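Local atomic coordinates of deoxyhypusine hydroxylase (PDB entry 4D50), a protein that catalyses the iron-dependent hydroxylation of the deoxyhypusine side chain on translation factor eIF-5A, the second and last step in making hypusine. Residues I121-A124 / E125-L129; P176-E179 / R180-M184; G206-L209 / F210-E213; V214-V217 / L218-Q222; C237-N240 / P241-H245. All coordinates share one frame; numbering follows the deposited sequence.

Contact 1: I121-A124 / E125-L129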
loop_
_atom_site.group_PDB
_atom_site.type_symbol
_atom_site.label_atom_id
_atom_site.label_comp_id
_atom_site.label_asym_id
_atom_site.label_seq_id
_atom_site.Cartn_x
_atom_site.Cartn_y
_atom_site.Cartn_z
ATOM N N ILE A 121 -9.441 -9.548 10.931
ATOM C CA ILE A 121 -9.695 -8.171 11.376
ATOM C C ILE A 121 -9.138 -7.115 10.386
ATOM O O ILE A 121 -9.840 -6.121 10.090
ATOM C CB ILE A 121 -9.144 -7.945 12.762
ATOM C CG1 ILE A 121 -9.559 -6.585 13.285
ATOM C CG2 ILE A 121 -7.598 -8.080 12.815
ATOM C CD1 ILE A 121 -11.047 -6.402 13.430
ATOM N N GLU A 122 -7.947 -7.362 9.858
ATOM C CA GLU A 122 -7.371 -6.474 8.802
ATOM C C GLU A 122 -8.356 -6.339 7.625
ATOM O O GLU A 122 -8.518 -5.267 6.967
ATOM C CB GLU A 122 -6.104 -7.077 8.206
ATOM C CG GLU A 122 -4.926 -7.080 9.148
ATOM C CD GLU A 122 -4.884 -8.231 10.124
ATOM O OE1 GLU A 122 -5.731 -9.159 10.083
ATOM O OE2 GLU A 122 -3.920 -8.219 10.924
ATOM N N VAL A 123 -8.997 -7.441 7.299
ATOM C CA VAL A 123 -9.920 -7.452 6.104
ATOM C C VAL A 123 -11.223 -6.684 6.411
ATOM O O VAL A 123 -11.657 -5.934 5.648
ATOM C CB VAL A 123 -10.258 -8.899 5.658
ATOM C CG1 VAL A 123 -11.289 -8.950 4.532
ATOM C CG2 VAL A 123 -8.983 -9.622 5.234
ATOM N N ALA A 124 -11.871 -7.048 7.512
ATOM C CA ALA A 124 -13.002 -6.334 8.064
ATOM C C ALA A 124 -12.772 -4.844 8.132
ATOM O O ALA A 124 -13.558 -4.083 7.574
ATOM C CB ALA A 124 -13.328 -6.832 9.430
ATOM N N GLU A 125 -11.664 -4.426 8.766
ATOM C CA GLU A 125 -11.330 -3.012 8.830
ATOM C C GLU A 125 -11.104 -2.342 7.482
ATOM O O GLU A 125 -11.601 -1.226 7.280
ATOM C CB GLU A 125 -10.131 -2.751 9.750
ATOM C CG GLU A 125 -10.461 -3.048 11.190
ATOM C CD GLU A 125 -9.356 -2.651 12.183
ATOM O OE1 GLU A 125 -8.191 -2.624 11.772
ATOM O OE2 GLU A 125 -9.635 -2.481 13.376
ATOM N N THR A 126 -10.345 -3.002 6.633
ATOM C CA THR A 126 -10.085 -2.484 5.270
ATOM C C THR A 126 -11.434 -2.266 4.542
ATOM O O THR A 126 -11.609 -1.211 3.918
ATOM C CB THR A 126 -9.324 -3.516 4.443
ATOM O OG1 THR A 126 -8.009 -3.636 5.035
ATOM C CG2 THR A 126 -9.250 -3.135 3.006
ATOM N N CYS A 127 -12.381 -3.197 4.680
ATOM C CA CYS A 127 -13.596 -3.123 3.878
ATOM C C CYS A 127 -14.520 -2.066 4.515
ATOM O O CYS A 127 -15.278 -1.349 3.804
ATOM C CB CYS A 127 -14.314 -4.522 3.713
ATOM S SG CYS A 127 -13.320 -5.655 2.768
ATOM N N GLN A 128 -14.427 -1.875 5.833
ATOM C CA GLN A 128 -15.175 -0.782 6.460
ATOM C C GLN A 128 -14.735 0.544 5.925
ATOM O O GLN A 128 -15.557 1.421 5.632
ATOM C CB GLN A 128 -15.048 -0.861 7.966
ATOM C CG GLN A 128 -15.774 -2.089 8.545
ATOM C CD GLN A 128 -15.301 -2.389 9.940
ATOM O OE1 GLN A 128 -14.882 -1.481 10.663
ATOM N NE2 GLN A 128 -15.274 -3.627 10.295
ATOM N N LEU A 129 -13.441 0.708 5.791
ATOM C CA LEU A 129 -12.859 1.938 5.262
ATOM C C LEU A 129 -13.263 2.164 3.839
ATOM O O LEU A 129 -13.592 3.303 3.465
ATOM C CB LEU A 129 -11.316 1.913 5.393
ATOM C CG LEU A 129 -10.802 2.060 6.792
ATOM C CD1 LEU A 129 -9.298 1.763 6.846
ATOM C CD2 LEU A 129 -11.039 3.428 7.370
#
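With chi1 at -67°, Thr126 sets OG1 beside its own backbone N, and from there the hydroxyl reaches back one turn to Glu122 O, 2.6 Å from OG1. That carbonyl is gripped twice: Thr126 N also donates to Glu122 O, at 2.9 Å, and the two donors arrive from opposite faces of the carbonyl plane. With its proton committed to the backbone, the same OG1 also pairs with ND1 of His94, an iron ligand, so the second turn of helix 121-140 supplies a second-shell group that is likely to fix the rotation of that imidazole. This helix belongs to the alpha-helical HEAT-repeat superhelix, whose helices wrap the diiron centre. On another side of the turn, Ile121 and Glu125 cross obliquely. CD1 of Ile121 lies 4.1 Å from CG of Glu125, apolar carbon against the extended stem of the acid, while OE1 of Glu125 goes on to the hydroxyl of Ser207. Gln128 runs extended alongside Ala124: its NE2 comes within 3.8 Å of Ala124 CB but bonds to Ser116 O. On the buried flank, Val123 CG1 packs against Cys127 SG at 4.3 Å.

Contact 2: P176-E179 / R180-M184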
loop_
_atom_site.group_PDB
_atom_site.type_symbol
_atom_site.label_atom_id
_atom_site.label_comp_id
_atom_site.label_asym_id
_atom_site.label_seq_id
_atom_site.Cartn_x
_atom_site.Cartn_y
_atom_site.Cartn_z
ATOM N N PRO A 176 -14.002 6.843 14.949
ATOM C CA PRO A 176 -14.011 5.862 13.875
ATOM C C PRO A 176 -12.713 5.865 13.088
ATOM O O PRO A 176 -12.104 6.939 12.847
ATOM C CB PRO A 176 -15.161 6.327 12.976
ATOM C CG PRO A 176 -15.962 7.334 13.756
ATOM C CD PRO A 176 -15.161 7.752 14.908
ATOM N N LEU A 177 -12.333 4.680 12.635
ATOM C CA LEU A 177 -11.129 4.469 11.903
ATOM C C LEU A 177 -11.017 5.390 10.693
ATOM O O LEU A 177 -9.963 5.946 10.411
ATOM C CB LEU A 177 -11.032 3.047 11.468
ATOM C CG LEU A 177 -9.630 2.675 11.095
ATOM C CD1 LEU A 177 -8.614 2.891 12.202
ATOM C CD2 LEU A 177 -9.661 1.241 10.694
ATOM N N PHE A 178 -12.147 5.611 10.008
ATOM C CA PHE A 178 -12.105 6.435 8.825
ATOM C C PHE A 178 -11.700 7.833 9.158
ATOM O O PHE A 178 -10.909 8.436 8.415
ATOM C CB PHE A 178 -13.474 6.447 8.135
ATOM C CG PHE A 178 -13.485 7.105 6.798
ATOM C CD1 PHE A 178 -12.915 6.493 5.713
ATOM C CD2 PHE A 178 -14.161 8.311 6.616
ATOM C CE1 PHE A 178 -12.982 7.073 4.469
ATOM C CE2 PHE A 178 -14.286 8.848 5.376
ATOM C CZ PHE A 178 -13.707 8.225 4.289
ATOM N N GLU A 179 -12.213 8.353 10.266
ATOM C CA GLU A 179 -11.915 9.742 10.627
ATOM C C GLU A 179 -10.411 9.857 11.006
ATOM O O GLU A 179 -9.749 10.876 10.707
ATOM C CB GLU A 179 -12.819 10.162 11.768
ATOM C CG GLU A 179 -14.174 10.733 11.400
ATOM C CD GLU A 179 -15.162 9.781 10.715
ATOM O OE1 GLU A 179 -14.930 8.548 10.653
ATOM O OE2 GLU A 179 -16.205 10.302 10.230
ATOM N N ARG A 180 -9.895 8.804 11.635
ATOM C CA ARG A 180 -8.516 8.748 12.040
ATOM C C ARG A 180 -7.647 8.729 10.794
ATOM O O ARG A 180 -6.577 9.336 10.808
ATOM C CB ARG A 180 -8.218 7.537 12.941
ATOM C CG ARG A 180 -9.098 7.550 14.138
ATOM C CD ARG A 180 -8.775 6.407 15.076
ATOM N NE ARG A 180 -7.430 6.465 15.640
ATOM C CZ ARG A 180 -6.872 5.452 16.328
ATOM N NH1 ARG A 180 -7.568 4.319 16.592
ATOM N NH2 ARG A 180 -5.658 5.540 16.837
ATOM N N TYR A 181 -8.026 7.944 9.800
ATOM C CA TYR A 181 -7.299 7.916 8.527
ATOM C C TYR A 181 -7.337 9.251 7.838
ATOM O O TYR A 181 -6.376 9.712 7.176
ATOM C CB TYR A 181 -7.865 6.833 7.595
ATOM C CG TYR A 181 -7.233 5.473 7.713
ATOM C CD1 TYR A 181 -7.192 4.808 8.934
ATOM C CD2 TYR A 181 -6.836 4.798 6.606
ATOM C CE1 TYR A 181 -6.604 3.573 9.065
ATOM C CE2 TYR A 181 -6.246 3.537 6.736
ATOM C CZ TYR A 181 -6.143 2.941 7.961
ATOM O OH TYR A 181 -5.601 1.644 8.093
ATOM N N ARG A 182 -8.468 9.961 7.946
ATOM C CA ARG A 182 -8.494 11.274 7.291
ATOM C C ARG A 182 -7.445 12.245 7.911
ATOM O O ARG A 182 -6.826 13.045 7.227
ATOM C CB ARG A 182 -9.945 11.869 7.431
ATOM C CG ARG A 182 -10.961 11.143 6.606
ATOM C CD ARG A 182 -12.207 11.977 6.302
ATOM N NE ARG A 182 -11.896 13.199 5.591
ATOM C CZ ARG A 182 -12.794 14.162 5.386
ATOM N NH1 ARG A 182 -14.030 14.020 5.867
ATOM N NH2 ARG A 182 -12.432 15.270 4.789
ATOM N N ALA A 183 -7.261 12.138 9.215
ATOM C CA ALA A 183 -6.361 13.010 9.971
ATOM C C ALA A 183 -4.927 12.573 9.618
ATOM O O ALA A 183 -4.072 13.407 9.446
ATOM C CB ALA A 183 -6.605 12.817 11.438
ATOM N N MET A 184 -4.759 11.310 9.355
ATOM C CA MET A 184 -3.453 10.714 8.990
ATOM C C MET A 184 -3.012 11.293 7.616
ATOM O O MET A 184 -1.878 11.755 7.460
ATOM C CB MET A 184 -3.509 9.179 8.892
ATOM C CG MET A 184 -2.142 8.519 8.854
ATOM S SD MET A 184 -2.366 6.755 8.391
ATOM C CE MET A 184 -3.232 6.100 9.770
#
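Pro176 stands at the N-cap of helix 177-190, and its carbonyl O takes the N-H of Arg180 at 3.1 Å; Leu177 O then receives Tyr181 N at 2.8 Å. This is the opening turn of a helix in the HEAT-repeat scaffold, and two side-chain pairs run along it. Leu177 and Tyr181 lie side by side and point the same way, with the leucine branch, CG and CD1, resting at CE1 of the tyrosine ring; CG is 3.8 Å from CE1. Met184 CE, one turn further on, covers one face of that ring, toward its rim. Phe178 and Arg182 cross differently. Phe178 has CG anti to the backbone N (chi1 -171°), which swings its ring forward along the helix until CG of Arg182 sits above one face, again off-centre. Ring and guanidinium are inclined at 55°, so the cation does not stack flat; its NE and NH2 go to the carbonyls of Pro156 and Pro157. Glu179 bends at chi2 and gives its carboxylate to Arg132. Arg180 leads away to Leu170 O and Glu173 and makes a cation-pi contact with the Phe210 ring. The nearest approach of the Phe178 and Arg182 side chains is CE2 to CD, 3.9 Å.

Contact 3: G206-L209 / F210-E213. With FE (Fe (III) ion), chain C; PER (peroxide ion), chain E.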
loop_
_atom_site.group_PDB
_atom_site.type_symbol
_atom_site.label_atom_id
_atom_site.label_comp_id
_atom_site.label_asym_id
_atom_site.label_seq_id
_atom_site.Cartn_x
_atom_site.Cartn_y
_atom_site.Cartn_z
ATOM N N GLY A 206 -3.674 1.989 17.868
ATOM C CA GLY A 206 -4.585 1.336 16.917
ATOM C C GLY A 206 -4.334 -0.117 16.586
ATOM O O GLY A 206 -3.551 -0.798 17.199
ATOM N N SER A 207 -5.043 -0.566 15.579
ATOM C CA SER A 207 -4.922 -1.903 15.063
ATOM C C SER A 207 -3.663 -2.009 14.217
ATOM O O SER A 207 -3.046 -1.009 13.853
ATOM C CB SER A 207 -6.149 -2.182 14.178
ATOM O OG SER A 207 -6.170 -1.358 13.015
ATOM N N ALA A 208 -3.346 -3.250 13.825
ATOM C CA ALA A 208 -2.244 -3.495 12.908
ATOM C C ALA A 208 -2.475 -2.805 11.557
ATOM O O ALA A 208 -1.567 -2.189 11.019
ATOM C CB ALA A 208 -2.058 -5.006 12.708
ATOM N N LEU A 209 -3.706 -2.814 11.024
ATOM C CA LEU A 209 -3.993 -2.081 9.763
ATOM C C LEU A 209 -3.612 -0.618 9.896
ATOM O O LEU A 209 -2.860 -0.073 9.056
ATOM C CB LEU A 209 -5.466 -2.187 9.389
ATOM C CG LEU A 209 -5.745 -1.885 7.930
ATOM C CD1 LEU A 209 -5.261 -2.971 7.010
ATOM C CD2 LEU A 209 -7.216 -1.629 7.709
ATOM N N PHE A 210 -4.105 0.025 10.969
ATOM C CA PHE A 210 -3.776 1.419 11.266
ATOM C C PHE A 210 -2.288 1.697 11.317
ATOM O O PHE A 210 -1.810 2.645 10.637
ATOM C CB PHE A 210 -4.408 1.817 12.613
ATOM C CG PHE A 210 -4.080 3.235 13.097
ATOM C CD1 PHE A 210 -2.936 3.475 13.864
ATOM C CD2 PHE A 210 -4.900 4.304 12.818
ATOM C CE1 PHE A 210 -2.668 4.712 14.374
ATOM C CE2 PHE A 210 -4.548 5.608 13.237
ATOM C CZ PHE A 210 -3.457 5.787 14.028
ATOM N N ARG A 211 -1.543 0.885 12.054
ATOM C CA ARG A 211 -0.083 1.084 12.176
ATOM C C ARG A 211 0.605 0.939 10.825
ATOM O O ARG A 211 1.567 1.636 10.495
ATOM C CB ARG A 211 0.522 0.080 13.156
ATOM C CG ARG A 211 0.144 0.471 14.574
ATOM C CD ARG A 211 0.968 -0.245 15.640
ATOM N NE ARG A 211 0.975 -1.665 15.511
ATOM C CZ ARG A 211 0.031 -2.500 16.005
ATOM N NH1 ARG A 211 -1.075 -2.006 16.592
ATOM N NH2 ARG A 211 0.186 -3.844 15.885
ATOM N N HIS A 212 0.168 -0.014 10.055
ATOM C CA HIS A 212 0.779 -0.221 8.764
ATOM C C HIS A 212 0.580 0.977 7.876
ATOM O O HIS A 212 1.465 1.356 7.136
ATOM C CB HIS A 212 0.321 -1.592 8.178
ATOM C CG HIS A 212 -0.445 -1.584 6.897
ATOM N ND1 HIS A 212 -1.763 -1.207 6.834
ATOM C CD2 HIS A 212 -0.150 -2.078 5.668
ATOM C CE1 HIS A 212 -2.177 -1.290 5.594
ATOM N NE2 HIS A 212 -1.244 -1.867 4.879
ATOM N N GLU A 213 -0.633 1.527 7.900
ATOM C CA GLU A 213 -0.905 2.718 7.153
ATOM C C GLU A 213 -0.016 3.860 7.561
ATOM O O GLU A 213 0.438 4.636 6.695
ATOM C CB GLU A 213 -2.398 3.079 7.253
ATOM C CG GLU A 213 -2.810 4.009 6.157
ATOM C CD GLU A 213 -2.835 3.378 4.764
ATOM O OE1 GLU A 213 -3.252 2.208 4.623
ATOM O OE2 GLU A 213 -2.443 4.103 3.815
HETATM FE FE FE C . -1.473 -2.745 2.801
HETATM O O1 PER E . -0.162 -4.461 3.349
HETATM O O2 PER E . 1.247 -4.562 3.968
HETATM O O HOH W 1 0.335 -2.018 1.911
HETATM O O HOH W 2 -2.323 -0.833 2.196
#
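His212 and Leu209 make the dense, buried side of this turn. ND1 of His212 donates to Leu209 O at 2.7 Å, on a carbonyl lone pair and 3° out of the imidazole plane, while Glu213 N donates to the same oxygen at 3.0 Å. CD1 of Leu209 lies alongside the ring, 3.8 Å from CE1 of His212. Held at ND1, the imidazole turns NE2 to the iron at 2.3 Å, and the bond to a carbonyl probably makes it a stronger donor to the metal. The other side is more open. Ser207 is the N-cap: chi1 of 66° turns OG back over the helix start to accept from Phe210 N at 3.2 Å, and Glu125 holds the same hydroxyl. Arg211 doubles back over the turn, laying one guanidinium face on Ala208 CA, with Gly206 O at its edge and NH2 in a salt bridge to Glu239. An alanine at Arg211 is likely to leave the Glu239 carboxylate without its cationic partner and uncover the helix start. At Gly206, with phi of 53°, a beta carbon would collide with the Phe210 ring. His94 and Glu95 complete the protein ligands of this iron, one half of the peroxo-diiron site of a HEAT-repeat hydroxylase.

Contact 4: V214-V217 / L218-Q222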
loop_
_atom_site.group_PDB
_atom_site.type_symbol
_atom_site.label_atom_id
_atom_site.label_comp_id
_atom_site.label_asym_id
_atom_site.label_seq_id
_atom_site.Cartn_x
_atom_site.Cartn_y
_atom_site.Cartn_z
ATOM N N VAL A 214 0.172 4.035 8.868
ATOM C CA VAL A 214 1.117 5.050 9.377
ATOM C C VAL A 214 2.481 4.888 8.749
ATOM O O VAL A 214 3.101 5.861 8.251
ATOM C CB VAL A 214 1.178 4.977 10.916
ATOM C CG1 VAL A 214 2.277 5.888 11.492
ATOM C CG2 VAL A 214 -0.154 5.457 11.488
ATOM N N GLY A 215 2.913 3.630 8.677
ATOM C CA GLY A 215 4.220 3.238 8.060
ATOM C C GLY A 215 4.242 3.699 6.583
ATOM O O GLY A 215 5.178 4.300 6.111
ATOM N N TYR A 216 3.186 3.378 5.841
ATOM C CA TYR A 216 3.103 3.754 4.437
ATOM C C TYR A 216 3.185 5.288 4.263
ATOM O O TYR A 216 3.982 5.797 3.457
ATOM C CB TYR A 216 1.799 3.159 3.845
ATOM C CG TYR A 216 1.394 3.635 2.460
ATOM C CD1 TYR A 216 0.553 4.758 2.284
ATOM C CD2 TYR A 216 1.801 2.933 1.300
ATOM C CE1 TYR A 216 0.166 5.195 0.989
ATOM C CE2 TYR A 216 1.395 3.359 0.041
ATOM C CZ TYR A 216 0.608 4.498 -0.106
ATOM O OH TYR A 216 0.165 4.882 -1.398
ATOM N N VAL A 217 2.389 6.041 5.033
ATOM C CA VAL A 217 2.385 7.481 4.858
ATOM C C VAL A 217 3.713 8.123 5.306
ATOM O O VAL A 217 4.155 9.057 4.642
ATOM C CB VAL A 217 1.257 8.220 5.541
ATOM C CG1 VAL A 217 -0.135 7.699 5.093
ATOM C CG2 VAL A 217 1.295 8.091 6.995
ATOM N N LEU A 218 4.374 7.540 6.292
ATOM C CA LEU A 218 5.725 7.972 6.682
ATOM C C LEU A 218 6.710 7.722 5.525
ATOM O O LEU A 218 7.604 8.580 5.268
ATOM C CB LEU A 218 6.167 7.327 8.009
ATOM C CG LEU A 218 5.530 7.919 9.260
ATOM C CD1 LEU A 218 5.797 7.027 10.478
ATOM C CD2 LEU A 218 5.828 9.378 9.450
ATOM N N GLY A 219 6.584 6.622 4.791
ATOM C CA GLY A 219 7.371 6.349 3.628
ATOM C C GLY A 219 7.068 7.289 2.485
ATOM O O GLY A 219 7.957 7.657 1.664
ATOM N N GLN A 220 5.823 7.808 2.418
ATOM C CA GLN A 220 5.469 8.768 1.360
ATOM C C GLN A 220 6.001 10.119 1.697
ATOM O O GLN A 220 6.614 10.776 0.795
ATOM C CB GLN A 220 3.946 8.871 1.232
ATOM C CG GLN A 220 3.266 7.695 0.627
ATOM C CD GLN A 220 1.798 8.054 0.333
ATOM O OE1 GLN A 220 1.017 8.390 1.227
ATOM N NE2 GLN A 220 1.477 8.041 -0.925
ATOM N N LEU A 221 5.812 10.540 2.954
ATOM C CA LEU A 221 6.272 11.840 3.466
ATOM C C LEU A 221 7.813 11.881 3.401
ATOM O O LEU A 221 8.402 12.900 3.009
ATOM C CB LEU A 221 5.877 12.034 4.900
ATOM C CG LEU A 221 6.251 13.346 5.576
ATOM C CD1 LEU A 221 5.797 14.590 4.771
ATOM C CD2 LEU A 221 5.634 13.361 6.928
ATOM N N GLN A 222 8.447 10.756 3.685
ATOM C CA GLN A 222 9.904 10.685 3.444
ATOM C C GLN A 222 10.680 11.681 4.296
ATOM O O GLN A 222 11.810 12.086 3.918
ATOM C CB GLN A 222 10.241 10.877 1.924
ATOM C CG GLN A 222 10.592 9.593 1.216
ATOM C CD GLN A 222 11.204 9.804 -0.166
ATOM O OE1 GLN A 222 10.672 9.364 -1.162
ATOM N NE2 GLN A 222 12.348 10.483 -0.223
#
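Tyr216 and Gln220, one turn apart, cross with ring and amide planes 39° apart. The amide comes over one side of the ring at its rim: OE1 of Gln220 is 3.3 Å from CE1 of Tyr216, CD of Gln220 is 3.4 Å from the same carbon, and CG stands above the ring face. Chi1 of 170° lays the ring out from the helix, where the extended glutamine can run past it. Although NE2 of Gln220 passes 3.5 Å from the phenol OH, the angle is poor, and both groups bond outward: OE1 to Arg188, NE2 to Ser151, and Tyr216 OH to the hydroxyl of Tyr65. A serine in place of Tyr216 would probably leave the Tyr65 hydroxyl without this partner and the amide of Gln220 without the ring that limits its swing. Both sit on helix 208-221 of the fourth HEAT-like repeat, whose Tyr216 also touches the iron ligand Glu246. On a buried flank, Val214 and Leu218 lie side by side, CG1 of the valine 3.8 Å from CD1 of the leucine, and Leu218 and Val217 press on Leu199 of helix 193-201. Leu221 N donates to Val217 O at 2.8 Å before Gln222 leaves the helix with positive phi.

Contact 5: C237-N240 / P241-H245. With FE (Fe (III) ion), chain D; GAI (guanidine), chain H; PER (peroxide ion), chain E.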
loop_
_atom_site.group_PDB
_atom_site.type_symbol
_atom_site.label_atom_id
_atom_site.label_comp_id
_atom_site.label_asym_id
_atom_site.label_seq_id
_atom_site.Cartn_x
_atom_site.Cartn_y
_atom_site.Cartn_z
ATOM N N CYS A 237 10.450 -7.479 17.106
ATOM C CA CYS A 237 10.035 -8.846 16.679
ATOM C C CYS A 237 8.607 -9.174 17.093
ATOM O O CYS A 237 8.025 -10.037 16.484
ATOM C CB CYS A 237 10.976 -9.973 17.233
ATOM S SG CYS A 237 10.931 -10.244 19.077
ATOM N N THR A 238 8.046 -8.513 18.110
ATOM C CA THR A 238 6.670 -8.700 18.518
ATOM C C THR A 238 5.651 -7.988 17.598
ATOM O O THR A 238 4.439 -8.311 17.583
ATOM C CB THR A 238 6.397 -8.195 19.949
ATOM O OG1 THR A 238 6.903 -6.847 20.137
ATOM C CG2 THR A 238 7.103 -9.084 21.030
ATOM N N GLU A 239 6.138 -7.023 16.829
ATOM C CA GLU A 239 5.261 -6.290 15.925
ATOM C C GLU A 239 4.728 -7.169 14.791
ATOM O O GLU A 239 5.372 -8.077 14.308
ATOM C CB GLU A 239 5.963 -5.011 15.394
ATOM C CG GLU A 239 5.052 -4.109 14.529
ATOM C CD GLU A 239 3.732 -3.645 15.184
ATOM O OE1 GLU A 239 2.690 -4.334 15.039
ATOM O OE2 GLU A 239 3.700 -2.544 15.813
ATOM N N ASN A 240 3.505 -6.871 14.359
ATOM C CA ASN A 240 2.896 -7.593 13.256
ATOM C C ASN A 240 3.752 -7.512 11.973
ATOM O O ASN A 240 4.279 -6.450 11.672
ATOM C CB ASN A 240 1.523 -6.956 13.067
ATOM C CG ASN A 240 0.760 -7.593 11.984
ATOM O OD1 ASN A 240 1.086 -7.454 10.836
ATOM N ND2 ASN A 240 -0.244 -8.341 12.332
ATOM N N PRO A 241 3.997 -8.648 11.280
ATOM C CA PRO A 241 4.857 -8.670 10.126
ATOM C C PRO A 241 4.409 -7.713 9.007
ATOM O O PRO A 241 5.257 -7.088 8.327
ATOM C CB PRO A 241 4.802 -10.120 9.622
ATOM C CG PRO A 241 4.068 -10.872 10.656
ATOM C CD PRO A 241 3.645 -9.995 11.765
ATOM N N MET A 242 3.114 -7.499 8.870
ATOM C CA MET A 242 2.595 -6.539 7.889
ATOM C C MET A 242 3.031 -5.099 8.235
ATOM O O MET A 242 3.334 -4.313 7.342
ATOM C CB MET A 242 1.059 -6.653 7.847
ATOM C CG MET A 242 0.357 -5.646 6.990
ATOM S SD MET A 242 -1.427 -5.873 7.027
ATOM C CE MET A 242 -1.691 -5.027 8.579
ATOM N N VAL A 243 3.054 -4.761 9.522
ATOM C CA VAL A 243 3.528 -3.450 9.983
ATOM C C VAL A 243 5.072 -3.331 9.821
ATOM O O VAL A 243 5.602 -2.303 9.315
ATOM C CB VAL A 243 3.246 -3.205 11.477
ATOM C CG1 VAL A 243 3.815 -1.890 11.921
ATOM C CG2 VAL A 243 1.691 -3.241 11.731
ATOM N N ARG A 244 5.748 -4.390 10.201
ATOM C CA ARG A 244 7.197 -4.339 10.067
ATOM C C ARG A 244 7.628 -4.231 8.603
ATOM O O ARG A 244 8.522 -3.454 8.261
ATOM C CB ARG A 244 7.867 -5.513 10.733
ATOM C CG ARG A 244 7.599 -5.682 12.246
ATOM C CD ARG A 244 8.134 -7.031 12.747
ATOM N NE ARG A 244 9.568 -6.976 12.596
ATOM C CZ ARG A 244 10.361 -8.000 12.313
ATOM N NH1 ARG A 244 9.880 -9.213 12.084
ATOM N NH2 ARG A 244 11.614 -7.720 12.133
ATOM N N HIS A 245 6.951 -4.957 7.735
ATOM C CA HIS A 245 7.188 -4.799 6.257
ATOM C C HIS A 245 6.957 -3.378 5.747
ATOM O O HIS A 245 7.773 -2.850 4.964
ATOM C CB HIS A 245 6.372 -5.801 5.443
ATOM C CG HIS A 245 5.599 -5.171 4.351
ATOM N ND1 HIS A 245 6.192 -4.814 3.159
ATOM C CD2 HIS A 245 4.279 -4.905 4.221
ATOM C CE1 HIS A 245 5.286 -4.253 2.386
ATOM N NE2 HIS A 245 4.105 -4.375 2.964
HETATM FE FE FE D . 2.214 -3.398 2.397
HETATM C C GAI H . 2.251 -10.261 15.902
HETATM N N1 GAI H . 1.803 -11.039 15.031
HETATM N N2 GAI H . 1.458 -9.270 16.311
HETATM N N3 GAI H . 3.492 -10.392 16.391
HETATM O O1 PER E . -0.162 -4.461 3.349
HETATM O O2 PER E . 1.247 -4.562 3.968
HETATM O O HOH W 3 7.014 -9.887 13.166
HETATM O O HOH W 1 0.335 -2.018 1.911
HETATM O O HOH W 4 3.210 -2.113 0.976
#
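A proline in the first turn and an asparagine before it share the start of this helix: Pro241 brings no N-H, and Asn240, the N-cap, passes over it to cap the next residue. OD1 of Asn240 accepts from Met242 N at 2.8 Å, the donor tilted 23° from the amide carbonyl plane, and the bond is bent at 134°. Because Asn240 has CG anti to its own N (chi1 -179°), its oxygen also lies close against Met242 CB. Its backbone O takes Arg244 N at 2.9 Å, the first regular bond of the helix.

Glu239 bends at chi2 and crosses Val243 at about a right angle, CG of the acid 3.6 Å from CG1 of the valine. Its OE1 receives Asn240 N on the anti side and also the guanidinium of Arg211, so charge and backbone share one carboxylate oxygen. Arg244 runs back beside the loop: its CG packs on Glu239 CB, and a water joins NH1 of Arg244 to Glu239 O. The arginine tip goes on to Asp269 and Leu234 O. At the outer surface a guanidine molecule donates from N3 to Thr238 O at 2.6 Å.

The far end of the turn reaches the active site. His245 binds the other iron of the pair, not the one held by His212, through NE2 at 2.2 Å, with peroxide O2 at the edge of its ring, and Ser277 holds its ND1; Glu246 and His61 complete the protein ligands. Helix 241-254 lies between helix 208-221, met by Met242 and Val243, and helix 272-289, met by Arg244 and His245.

In the fold
Along the chain the five contacts come in order, on helix 121-140, helix 177-190, helix 208-221 (contacts 3 and 4 in succession) and the start of helix 241-254. Contact 3 is the hub: its centre lies about 11 Å from those of contacts 1 and 2 and about 10 Å from that of contact 5, and it touches all three. Contact 4 carries its helix onward and meets contact 2 through Met184. Contacts 3 and 5 each place a histidine on one iron and share the peroxide and a bridging water. Contact 1, in the other HEAT-repeat range, packs directly on contacts 3 and 5. The iron ligands come from both HEAT-repeat ranges.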